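Local coordinates for protein apicoplast TIC22, putative (PDB 4E6Z) that probably acts as an essential chaperone in the import of proteins into the apicoplast of the malaria parasite Plasmodium falciparum, at residues P89-E94 / Q162-K167; V99-L104 / E110-D115; I128-I133 / V264-K269. All coordinates share one frame; numbering follows the deposited sequence.

Contacts 1 and 2 share the three-stranded sheet in which strand 97-103 lies between strands 92-94 and 164-169. Contact 1, at the surface, joins outer strand 92-94 and the segment leading into it to strand 164-169, by apolar side chains on one face and a loose pair of opposite charges on the other. Contact 2, partly buried, packs helix 106-119 on the face that carries the charges, through a selenomethionine and two aromatic rings. Contact 3, also partly buried, sets helix 261-272 against strand 129-134 of the two-stranded sheet and is mixed in character. E94 bonds to Y101, tying contact 1 to contact 2, while E110 meets Y266 and K269, tying contact 2 to contact 3.

Contact 1: P89-E94 / Q162-K167; sequences PYIFQE and QNIYWK
I91 and I164 meet methyl to methyl, CD1 of I91 lying 3.6 Å from CD1 of I164, and this is the tightly packed part of a contact between the segment that leads into and includes outer strand 92-94 and the other outer strand, 164-169, of a three-stranded mixed sheet. Strand 97-103 runs between them, so the side chains must reach across it. In both isoleucines CG1 is anti to the carbonyl carbon (chi1 -57° in I91, -63° in I164), and the extended CG1-CD1 arms cross at about a right angle. C100 of the middle strand touches both. On the same face, P89 comes in at the edge of the W166 indole, near the ring plane, with its CG 3.9 Å from CH2 of W166. I164 covers one face of that indole, its CG2 standing 3.8 Å above the W166 ring plane and offset toward the rim. L81 of strand 78-83 touches both P89 and W166, extending the apolar group to the neighbouring sheet.

The other face of the sheet is looser. E94 and K167 approach each other there over V99 and Y101, the lysine bent at both chi3 and chi4. OE2 of E94 is 3.4 Å from CE of K167 but 4.1 Å from its NZ, beyond a salt bridge. The stronger partner of the carboxylate is the middle strand, through a hydrogen bond between E94 OE1 and the hydroxyl of Y101. No hydrogen bond joins 89-94 to 162-167 directly; the backbone bonds run from F92, Y165 and K167 to strand 97-103. The chemistry therefore implies that the two segments are held mainly through their common neighbour, with dispersion between alkyl and ring groups on one face and probably only a mild electrostatic attraction on the other.

Contact 2: V99-L104 / E110-D115; sequences VCYMFL and ENMLND
The selenomethionine M112 reaches F103 and Y101 because its side chain leaves the helix with CG anti to the backbone N (chi1 -171°), stays extended through chi2, and turns only at chi3 (62°), which swings the terminal methyl round beside the F103 ring. The result is a double Met-aromatic contact in a strand-turn-helix unit: strand 97-103 ends, the chain turns, and helix 106-119 folds back over one face of the sheet. Y101 and F103, two residues apart on the strand, both point toward the helix, whereas M102 between them faces the opposite way, onto helix 135-150.

The two rings receive the selenium differently. F103 meets it at the edge, in the ring plane, with SE of M112 4.9 Å from the centroid of the F103 ring. Toward Y101 the approach is oblique, M112 SE standing 4.7 Å from the centroid of the Y101 ring and 39° off its normal. V99 CG1 covers one face of the Y101 ring, while its hydroxyl is held by E94 of the adjacent strand.

No hydrogen bond crosses between 99-104 and 110-115, so cohesion here comes from polarisable and apolar atoms. I82 of strand 78-83 touches both F103 and M112, extending the cluster toward the neighbouring sheet. Two atoms of one F103 edge meet M112 most closely: CZ lies 3.7 Å from SE, and CE2 lies 3.6 Å from the methyl CE.

Contact 3: I128-I133 / V264-K269; sequences IKIHNI and VKYLDK
Strand-to-helix packing of mixed polar and apolar character joins I130 and N132 to Y266 and L267, setting helix 261-272, near the C-terminal end of the chain, beside the two-stranded antiparallel sheet of 78-83 and 129-134. Two small pairings make the contact between segments 130 residues apart in the chain. I130 and N132 alternate with residues that turn elsewhere, so both side chains point toward the helix, while I133 faces away and touches V79 and L81 of the paired strand 78-83.

In the first pairing, I130 crosses the Y266 side chain at about a right angle near its outer end. CG1 of I130 is 3.9 Å from the Y266 OH, and its other branch, CG2, lies obliquely to the ring, 4.3 Å from CE1 of Y266. The phenol has CG anti to the backbone N (chi1 -168°), which lays the ring alongside the strand with its hydroxyl by I130 and helix 106-119. There its oxygen makes a hydrogen bond to E110 OE2, so a polar group held by another helix sits against the aliphatic branch. That same carboxylate oxygen forms a salt bridge with K269 NZ, one turn farther along helix 261-272, which probably stabilises its negative charge. The ring also meets F80, the planes at about 85°.

The second pairing brings the L267 methyl CD2 against the N132 side chain, 3.7 Å from ND2 and 3.8 Å from CB of N132. No hydrogen bond passes between 128-133 and 264-269, but L270 extends the packing by touching both I130 and N132. The arrangement is α/β packing, a C-terminal helix set against an antiparallel strand pair whose members are distant in sequence, and tied to helix 106-119 through E110, Y266 and K269.

Contact 1: P89-E94 / Q162-K167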
loop_
_atom_site.group_PDB
_atom_site.type_symbol
_atom_site.label_atom_id
_atom_site.label_comp_id
_atom_site.label_asym_id
_atom_site.label_seq_id
_atom_site.Cartn_x
_atom_site.Cartn_y
_atom_site.Cartn_z
ATOM N N PRO A 89 11.501 14.515 -1.591
ATOM C CA PRO A 89 10.148 14.682 -1.050
ATOM C C PRO A 89 9.933 16.053 -0.429
ATOM O O PRO A 89 10.874 16.671 0.060
ATOM C CB PRO A 89 10.074 13.615 0.053
ATOM C CG PRO A 89 11.225 12.693 -0.205
ATOM C CD PRO A 89 12.281 13.530 -0.825
ATOM N N TYR A 90 8.691 16.517 -0.446
ATOM C CA TYR A 90 8.318 17.734 0.251
ATOM C C TYR A 90 7.974 17.442 1.705
ATOM O O TYR A 90 7.153 16.577 1.996
ATOM C CB TYR A 90 7.152 18.413 -0.459
ATOM C CG TYR A 90 7.570 19.009 -1.780
ATOM C CD1 TYR A 90 8.097 20.294 -1.845
ATOM C CD2 TYR A 90 7.470 18.279 -2.956
ATOM C CE1 TYR A 90 8.507 20.841 -3.055
ATOM C CE2 TYR A 90 7.867 18.820 -4.169
ATOM C CZ TYR A 90 8.387 20.096 -4.214
ATOM O OH TYR A 90 8.779 20.629 -5.419
ATOM N N ILE A 91 8.622 18.154 2.618
ATOM C CA ILE A 91 8.391 17.955 4.040
ATOM C C ILE A 91 7.342 18.930 4.548
ATOM O O ILE A 91 7.350 20.103 4.185
ATOM C CB ILE A 91 9.675 18.166 4.853
ATOM C CG1 ILE A 91 10.780 17.228 4.361
ATOM C CG2 ILE A 91 9.401 17.946 6.329
ATOM C CD1 ILE A 91 12.129 17.500 4.989
ATOM N N PHE A 92 6.440 18.438 5.388
ATOM C CA PHE A 92 5.424 19.288 5.994
ATOM C C PHE A 92 5.525 19.241 7.506
ATOM O O PHE A 92 5.856 18.207 8.083
ATOM C CB PHE A 92 4.024 18.881 5.527
ATOM C CG PHE A 92 3.804 19.090 4.062
ATOM C CD1 PHE A 92 3.380 20.318 3.581
ATOM C CD2 PHE A 92 4.047 18.069 3.161
ATOM C CE1 PHE A 92 3.191 20.520 2.231
ATOM C CE2 PHE A 92 3.857 18.266 1.812
ATOM C CZ PHE A 92 3.434 19.496 1.345
ATOM N N GLN A 93 5.258 20.373 8.141
ATOM C CA GLN A 93 5.310 20.451 9.589
ATOM C C GLN A 93 4.002 19.949 10.182
ATOM O O GLN A 93 2.961 20.591 10.044
ATOM C CB GLN A 93 5.580 21.889 10.039
ATOM C CG GLN A 93 6.630 22.005 11.132
ATOM C CD GLN A 93 7.994 21.525 10.676
ATOM O OE1 GLN A 93 8.671 20.777 11.383
ATOM N NE2 GLN A 93 8.402 21.946 9.483
ATOM N N GLU A 94 4.052 18.783 10.816
ATOM C CA GLU A 94 2.910 18.288 11.571
ATOM C C GLU A 94 3.195 18.412 13.063
ATOM O O GLU A 94 3.752 17.507 13.684
ATOM C CB GLU A 94 2.555 16.851 11.183
ATOM C CG GLU A 94 1.822 16.745 9.854
ATOM C CD GLU A 94 0.911 15.534 9.782
ATOM O OE1 GLU A 94 -0.157 15.630 9.141
ATOM O OE2 GLU A 94 1.257 14.489 10.372
ATOM N N GLN A 162 13.946 17.623 13.681
ATOM C CA GLN A 162 15.209 16.936 13.438
ATOM C C GLN A 162 15.036 15.782 12.451
ATOM O O GLN A 162 15.500 15.852 11.313
ATOM C CB GLN A 162 15.800 16.421 14.752
ATOM C CG GLN A 162 17.193 15.831 14.616
ATOM C CD GLN A 162 18.226 16.871 14.232
ATOM O OE1 GLN A 162 19.159 16.588 13.483
ATOM N NE2 GLN A 162 18.061 18.086 14.744
ATOM N N ASN A 163 14.366 14.721 12.894
ATOM C CA ASN A 163 14.138 13.552 12.051
ATOM C C ASN A 163 12.779 13.563 11.362
ATOM O O ASN A 163 11.788 14.032 11.921
ATOM C CB ASN A 163 14.309 12.260 12.855
ATOM C CG ASN A 163 15.763 11.875 13.032
ATOM O OD1 ASN A 163 16.629 12.300 12.266
ATOM N ND2 ASN A 163 16.039 11.056 14.042
ATOM N N ILE A 164 12.746 13.037 10.143
ATOM C CA ILE A 164 11.529 13.012 9.346
ATOM C C ILE A 164 10.640 11.829 9.705
ATOM O O ILE A 164 11.096 10.688 9.748
ATOM C CB ILE A 164 11.846 12.947 7.840
ATOM C CG1 ILE A 164 12.607 14.200 7.400
ATOM C CG2 ILE A 164 10.566 12.773 7.031
ATOM C CD1 ILE A 164 13.009 14.189 5.940
ATOM N N TYR A 165 9.369 12.110 9.966
ATOM C CA TYR A 165 8.388 11.058 10.184
ATOM C C TYR A 165 7.744 10.648 8.862
ATOM O O TYR A 165 6.966 11.401 8.275
ATOM C CB TYR A 165 7.322 11.504 11.188
ATOM C CG TYR A 165 6.208 10.497 11.376
ATOM C CD1 TYR A 165 6.456 9.256 11.947
ATOM C CD2 TYR A 165 4.908 10.787 10.984
ATOM C CE1 TYR A 165 5.443 8.332 12.120
ATOM C CE2 TYR A 165 3.887 9.870 11.153
ATOM C CZ TYR A 165 4.161 8.643 11.721
ATOM O OH TYR A 165 3.147 7.725 11.891
ATOM N N TRP A 166 8.085 9.453 8.394
ATOM C CA TRP A 166 7.542 8.928 7.149
ATOM C C TRP A 166 6.178 8.289 7.387
ATOM O O TRP A 166 6.081 7.221 7.987
ATOM C CB TRP A 166 8.512 7.914 6.541
ATOM C CG TRP A 166 9.850 8.509 6.239
ATOM C CD1 TRP A 166 10.958 8.505 7.045
ATOM C CD2 TRP A 166 10.223 9.210 5.049
ATOM N NE1 TRP A 166 11.997 9.154 6.422
ATOM C CE2 TRP A 166 11.571 9.600 5.196
ATOM C CE3 TRP A 166 9.548 9.547 3.871
ATOM C CZ2 TRP A 166 12.255 10.306 4.211
ATOM C CZ3 TRP A 166 10.228 10.252 2.895
ATOM C CH2 TRP A 166 11.568 10.621 3.070
ATOM N N LYS A 167 5.128 8.955 6.914
ATOM C CA LYS A 167 3.755 8.515 7.151
ATOM C C LYS A 167 3.186 7.748 5.960
ATOM O O LYS A 167 3.055 8.290 4.864
ATOM C CB LYS A 167 2.869 9.719 7.475
ATOM C CG LYS A 167 1.404 9.393 7.669
ATOM C CD LYS A 167 0.585 10.664 7.849
ATOM C CE LYS A 167 0.874 11.329 9.184
ATOM N NZ LYS A 167 0.423 10.489 10.329
#

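Contact 2: V99-L104 / E110-D115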
loop_
_atom_site.group_PDB
_atom_site.type_symbol
_atom_site.label_atom_id
_atom_site.label_comp_id
_atom_site.label_asym_id
_atom_site.label_seq_id
_atom_site.Cartn_x
_atom_site.Cartn_y
_atom_site.Cartn_z
ATOM N N VAL A 99 7.154 15.823 8.645
ATOM C CA VAL A 99 6.430 14.689 8.085
ATOM C C VAL A 99 6.488 14.610 6.564
ATOM O O VAL A 99 6.277 15.601 5.869
ATOM C CB VAL A 99 4.952 14.705 8.514
ATOM C CG1 VAL A 99 4.183 13.609 7.800
ATOM C CG2 VAL A 99 4.843 14.541 10.017
ATOM N N CYS A 100 6.774 13.414 6.057
ATOM C CA CYS A 100 6.649 13.136 4.633
ATOM C C CYS A 100 5.577 12.071 4.398
ATOM O O CYS A 100 5.389 11.178 5.220
ATOM C CB CYS A 100 7.995 12.720 4.026
ATOM S SG CYS A 100 9.179 14.096 3.850
ATOM N N TYR A 101 4.877 12.182 3.275
ATOM C CA TYR A 101 3.747 11.315 2.968
ATOM C C TYR A 101 4.083 10.254 1.928
ATOM O O TYR A 101 4.627 10.553 0.868
ATOM C CB TYR A 101 2.564 12.158 2.489
ATOM C CG TYR A 101 2.002 13.050 3.569
ATOM C CD1 TYR A 101 1.068 12.567 4.474
ATOM C CD2 TYR A 101 2.416 14.369 3.696
ATOM C CE1 TYR A 101 0.556 13.375 5.472
ATOM C CE2 TYR A 101 1.909 15.187 4.692
ATOM C CZ TYR A 101 0.979 14.681 5.578
ATOM O OH TYR A 101 0.464 15.482 6.569
HETATM N N MSE A 102 3.753 9.009 2.243
HETATM C CA MSE A 102 3.946 7.906 1.315
HETATM C C MSE A 102 2.604 7.234 1.047
HETATM O O MSE A 102 1.918 6.821 1.976
HETATM C CB MSE A 102 4.922 6.899 1.905
HETATM C CG MSE A 102 6.224 7.519 2.346
HETATM SE SE MSE A 102 7.464 6.214 3.077
HETATM C CE MSE A 102 6.382 5.524 4.551
ATOM N N PHE A 103 2.224 7.143 -0.223
ATOM C CA PHE A 103 0.906 6.631 -0.588
ATOM C C PHE A 103 0.989 5.233 -1.195
ATOM O O PHE A 103 1.845 4.958 -2.036
ATOM C CB PHE A 103 0.215 7.581 -1.568
ATOM C CG PHE A 103 0.014 8.972 -1.028
ATOM C CD1 PHE A 103 -1.166 9.317 -0.391
ATOM C CD2 PHE A 103 1.011 9.934 -1.158
ATOM C CE1 PHE A 103 -1.355 10.592 0.111
ATOM C CE2 PHE A 103 0.828 11.216 -0.661
ATOM C CZ PHE A 103 -0.359 11.548 -0.026
ATOM N N LEU A 104 0.096 4.349 -0.762
ATOM C CA LEU A 104 0.010 3.016 -1.347
ATOM C C LEU A 104 -0.764 3.063 -2.659
ATOM O O LEU A 104 -0.624 2.178 -3.504
ATOM C CB LEU A 104 -0.630 2.032 -0.366
ATOM C CG LEU A 104 0.337 1.466 0.678
ATOM C CD1 LEU A 104 -0.398 0.975 1.918
ATOM C CD2 LEU A 104 1.185 0.354 0.072
ATOM N N GLU A 110 -1.518 11.608 -6.543
ATOM C CA GLU A 110 -1.922 12.561 -7.568
ATOM C C GLU A 110 -2.856 13.617 -6.986
ATOM O O GLU A 110 -2.783 14.789 -7.346
ATOM C CB GLU A 110 -2.622 11.849 -8.729
ATOM C CG GLU A 110 -1.692 11.297 -9.790
ATOM C CD GLU A 110 -2.434 10.922 -11.059
ATOM O OE1 GLU A 110 -3.673 11.059 -11.079
ATOM O OE2 GLU A 110 -1.782 10.499 -12.036
ATOM N N ASN A 111 -3.743 13.191 -6.095
ATOM C CA ASN A 111 -4.677 14.108 -5.466
ATOM C C ASN A 111 -3.965 15.151 -4.614
ATOM O O ASN A 111 -4.352 16.313 -4.606
ATOM C CB ASN A 111 -5.696 13.351 -4.611
ATOM C CG ASN A 111 -6.547 14.282 -3.767
ATOM O OD1 ASN A 111 -7.336 15.069 -4.291
ATOM N ND2 ASN A 111 -6.374 14.209 -2.453
HETATM N N MSE A 112 -2.939 14.730 -3.881
HETATM C CA MSE A 112 -2.201 15.661 -3.040
HETATM C C MSE A 112 -1.380 16.622 -3.891
HETATM O O MSE A 112 -1.333 17.820 -3.615
HETATM C CB MSE A 112 -1.300 14.929 -2.052
HETATM C CG MSE A 112 -0.693 15.855 -1.013
HETATM SE SE MSE A 112 0.691 15.046 0.095
HETATM C CE MSE A 112 1.969 14.622 -1.290
ATOM N N LEU A 113 -0.741 16.087 -4.928
ATOM C CA LEU A 113 -0.031 16.908 -5.896
ATOM C C LEU A 113 -0.976 17.957 -6.482
ATOM O O LEU A 113 -0.630 19.131 -6.591
ATOM C CB LEU A 113 0.556 16.037 -7.009
ATOM C CG LEU A 113 1.265 16.748 -8.169
ATOM C CD1 LEU A 113 2.401 15.887 -8.727
ATOM C CD2 LEU A 113 0.284 17.119 -9.268
ATOM N N ASN A 114 -2.172 17.523 -6.860
ATOM C CA ASN A 114 -3.171 18.438 -7.402
ATOM C C ASN A 114 -3.558 19.533 -6.408
ATOM O O ASN A 114 -3.776 20.679 -6.799
ATOM C CB ASN A 114 -4.408 17.668 -7.870
ATOM C CG ASN A 114 -4.145 16.846 -9.119
ATOM O OD1 ASN A 114 -3.210 17.119 -9.870
ATOM N ND2 ASN A 114 -4.976 15.840 -9.351
ATOM N N ASP A 115 -3.638 19.179 -5.128
ATOM C CA ASP A 115 -3.953 20.150 -4.082
ATOM C C ASP A 115 -2.824 21.164 -3.908
ATOM O O ASP A 115 -3.063 22.334 -3.621
ATOM C CB ASP A 115 -4.216 19.442 -2.752
ATOM C CG ASP A 115 -5.616 18.851 -2.666
ATOM O OD1 ASP A 115 -6.450 19.149 -3.549
ATOM O OD2 ASP A 115 -5.877 18.089 -1.710
#

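Contact 3: I128-I133 / V264-K269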
loop_
_atom_site.group_PDB
_atom_site.type_symbol
_atom_site.label_atom_id
_atom_site.label_comp_id
_atom_site.label_asym_id
_atom_site.label_seq_id
_atom_site.Cartn_x
_atom_site.Cartn_y
_atom_site.Cartn_z
ATOM N N ILE A 128 6.900 19.686 -9.595
ATOM C CA ILE A 128 6.530 18.482 -8.852
ATOM C C ILE A 128 6.098 17.291 -9.709
ATOM O O ILE A 128 5.532 17.447 -10.788
ATOM C CB ILE A 128 5.479 18.766 -7.757
ATOM C CG1 ILE A 128 4.179 19.290 -8.360
ATOM C CG2 ILE A 128 6.023 19.752 -6.735
ATOM C CD1 ILE A 128 3.117 19.525 -7.315
ATOM N N LYS A 129 6.379 16.097 -9.205
ATOM C CA LYS A 129 6.060 14.871 -9.916
ATOM C C LYS A 129 5.783 13.769 -8.909
ATOM O O LYS A 129 6.031 13.930 -7.711
ATOM C CB LYS A 129 7.233 14.447 -10.809
ATOM C CG LYS A 129 8.414 13.896 -10.023
ATOM C CD LYS A 129 9.463 13.267 -10.922
ATOM C CE LYS A 129 10.426 12.419 -10.102
ATOM N NZ LYS A 129 11.848 12.652 -10.483
ATOM N N ILE A 130 5.278 12.645 -9.406
ATOM C CA ILE A 130 5.074 11.464 -8.583
ATOM C C ILE A 130 6.309 10.589 -8.714
ATOM O O ILE A 130 6.794 10.349 -9.817
ATOM C CB ILE A 130 3.844 10.664 -9.048
ATOM C CG1 ILE A 130 2.605 11.566 -9.097
ATOM C CG2 ILE A 130 3.620 9.440 -8.152
ATOM C CD1 ILE A 130 2.169 12.093 -7.750
ATOM N N HIS A 131 6.823 10.122 -7.585
ATOM C CA HIS A 131 7.984 9.247 -7.590
ATOM C C HIS A 131 7.672 7.936 -6.871
ATOM O O HIS A 131 6.984 7.923 -5.852
ATOM C CB HIS A 131 9.175 9.946 -6.941
ATOM C CG HIS A 131 10.420 9.124 -6.930
ATOM N ND1 HIS A 131 11.010 8.648 -8.084
ATOM C CD2 HIS A 131 11.202 8.697 -5.909
ATOM C CE1 HIS A 131 12.087 7.954 -7.772
ATOM N NE2 HIS A 131 12.228 7.970 -6.456
ATOM N N ASN A 132 8.181 6.833 -7.405
ATOM C CA ASN A 132 7.868 5.528 -6.839
ATOM C C ASN A 132 9.025 4.889 -6.080
ATOM O O ASN A 132 10.165 4.896 -6.539
ATOM C CB ASN A 132 7.361 4.577 -7.928
ATOM C CG ASN A 132 8.393 4.331 -9.012
ATOM O OD1 ASN A 132 8.763 5.240 -9.756
ATOM N ND2 ASN A 132 8.870 3.096 -9.102
ATOM N N ILE A 133 8.717 4.359 -4.903
ATOM C CA ILE A 133 9.616 3.468 -4.182
ATOM C C ILE A 133 8.854 2.166 -3.915
ATOM O O ILE A 133 7.817 1.920 -4.532
ATOM C CB ILE A 133 10.097 4.094 -2.858
ATOM C CG1 ILE A 133 8.914 4.317 -1.915
ATOM C CG2 ILE A 133 10.816 5.415 -3.125
ATOM C CD1 ILE A 133 9.306 4.752 -0.523
ATOM N N VAL A 264 0.559 -1.119 -9.786
ATOM C CA VAL A 264 1.595 -1.707 -10.628
ATOM C C VAL A 264 1.509 -1.168 -12.054
ATOM O O VAL A 264 2.515 -0.778 -12.646
ATOM C CB VAL A 264 1.513 -3.247 -10.646
ATOM C CG1 VAL A 264 2.528 -3.820 -11.623
ATOM C CG2 VAL A 264 1.740 -3.801 -9.250
ATOM N N LYS A 265 0.295 -1.144 -12.592
ATOM C CA LYS A 265 0.046 -0.622 -13.928
ATOM C C LYS A 265 0.504 0.834 -14.032
ATOM O O LYS A 265 0.930 1.289 -15.093
ATOM C CB LYS A 265 -1.447 -0.727 -14.234
ATOM C CG LYS A 265 -1.791 -1.113 -15.657
ATOM C CD LYS A 265 -3.129 -1.838 -15.691
ATOM C CE LYS A 265 -4.158 -1.133 -14.815
ATOM N NZ LYS A 265 -5.390 -1.951 -14.624
ATOM N N TYR A 266 0.416 1.557 -12.918
ATOM C CA TYR A 266 0.758 2.977 -12.871
ATOM C C TYR A 266 2.253 3.213 -13.052
ATOM O O TYR A 266 2.672 4.289 -13.479
ATOM C CB TYR A 266 0.289 3.591 -11.548
ATOM C CG TYR A 266 0.333 5.099 -11.520
ATOM C CD1 TYR A 266 1.472 5.774 -11.104
ATOM C CD2 TYR A 266 -0.768 5.851 -11.907
ATOM C CE1 TYR A 266 1.515 7.152 -11.079
ATOM C CE2 TYR A 266 -0.735 7.230 -11.885
ATOM C CZ TYR A 266 0.410 7.875 -11.469
ATOM O OH TYR A 266 0.451 9.247 -11.443
ATOM N N LEU A 267 3.056 2.206 -12.726
ATOM C CA LEU A 267 4.502 2.304 -12.885
ATOM C C LEU A 267 4.879 2.465 -14.352
ATOM O O LEU A 267 5.910 3.055 -14.674
ATOM C CB LEU A 267 5.195 1.072 -12.304
ATOM C CG LEU A 267 4.985 0.806 -10.815
ATOM C CD1 LEU A 267 5.725 -0.455 -10.388
ATOM C CD2 LEU A 267 5.434 1.996 -10.002
ATOM N N ASP A 268 4.046 1.930 -15.240
ATOM C CA ASP A 268 4.270 2.078 -16.673
ATOM C C ASP A 268 4.164 3.543 -17.084
ATOM O O ASP A 268 4.926 4.011 -17.926
ATOM C CB ASP A 268 3.273 1.240 -17.478
ATOM C CG ASP A 268 3.495 -0.252 -17.315
ATOM O OD1 ASP A 268 4.547 -0.644 -16.767
ATOM O OD2 ASP A 268 2.616 -1.033 -17.740
ATOM N N LYS A 269 3.221 4.262 -16.482
ATOM C CA LYS A 269 3.004 5.672 -16.806
ATOM C C LYS A 269 4.191 6.551 -16.420
ATOM O O LYS A 269 4.611 7.416 -17.187
ATOM C CB LYS A 269 1.736 6.198 -16.131
ATOM C CG LYS A 269 1.572 7.708 -16.242
ATOM C CD LYS A 269 0.324 8.203 -15.531
ATOM C CE LYS A 269 0.233 9.723 -15.593
ATOM N NZ LYS A 269 -1.010 10.243 -14.955
#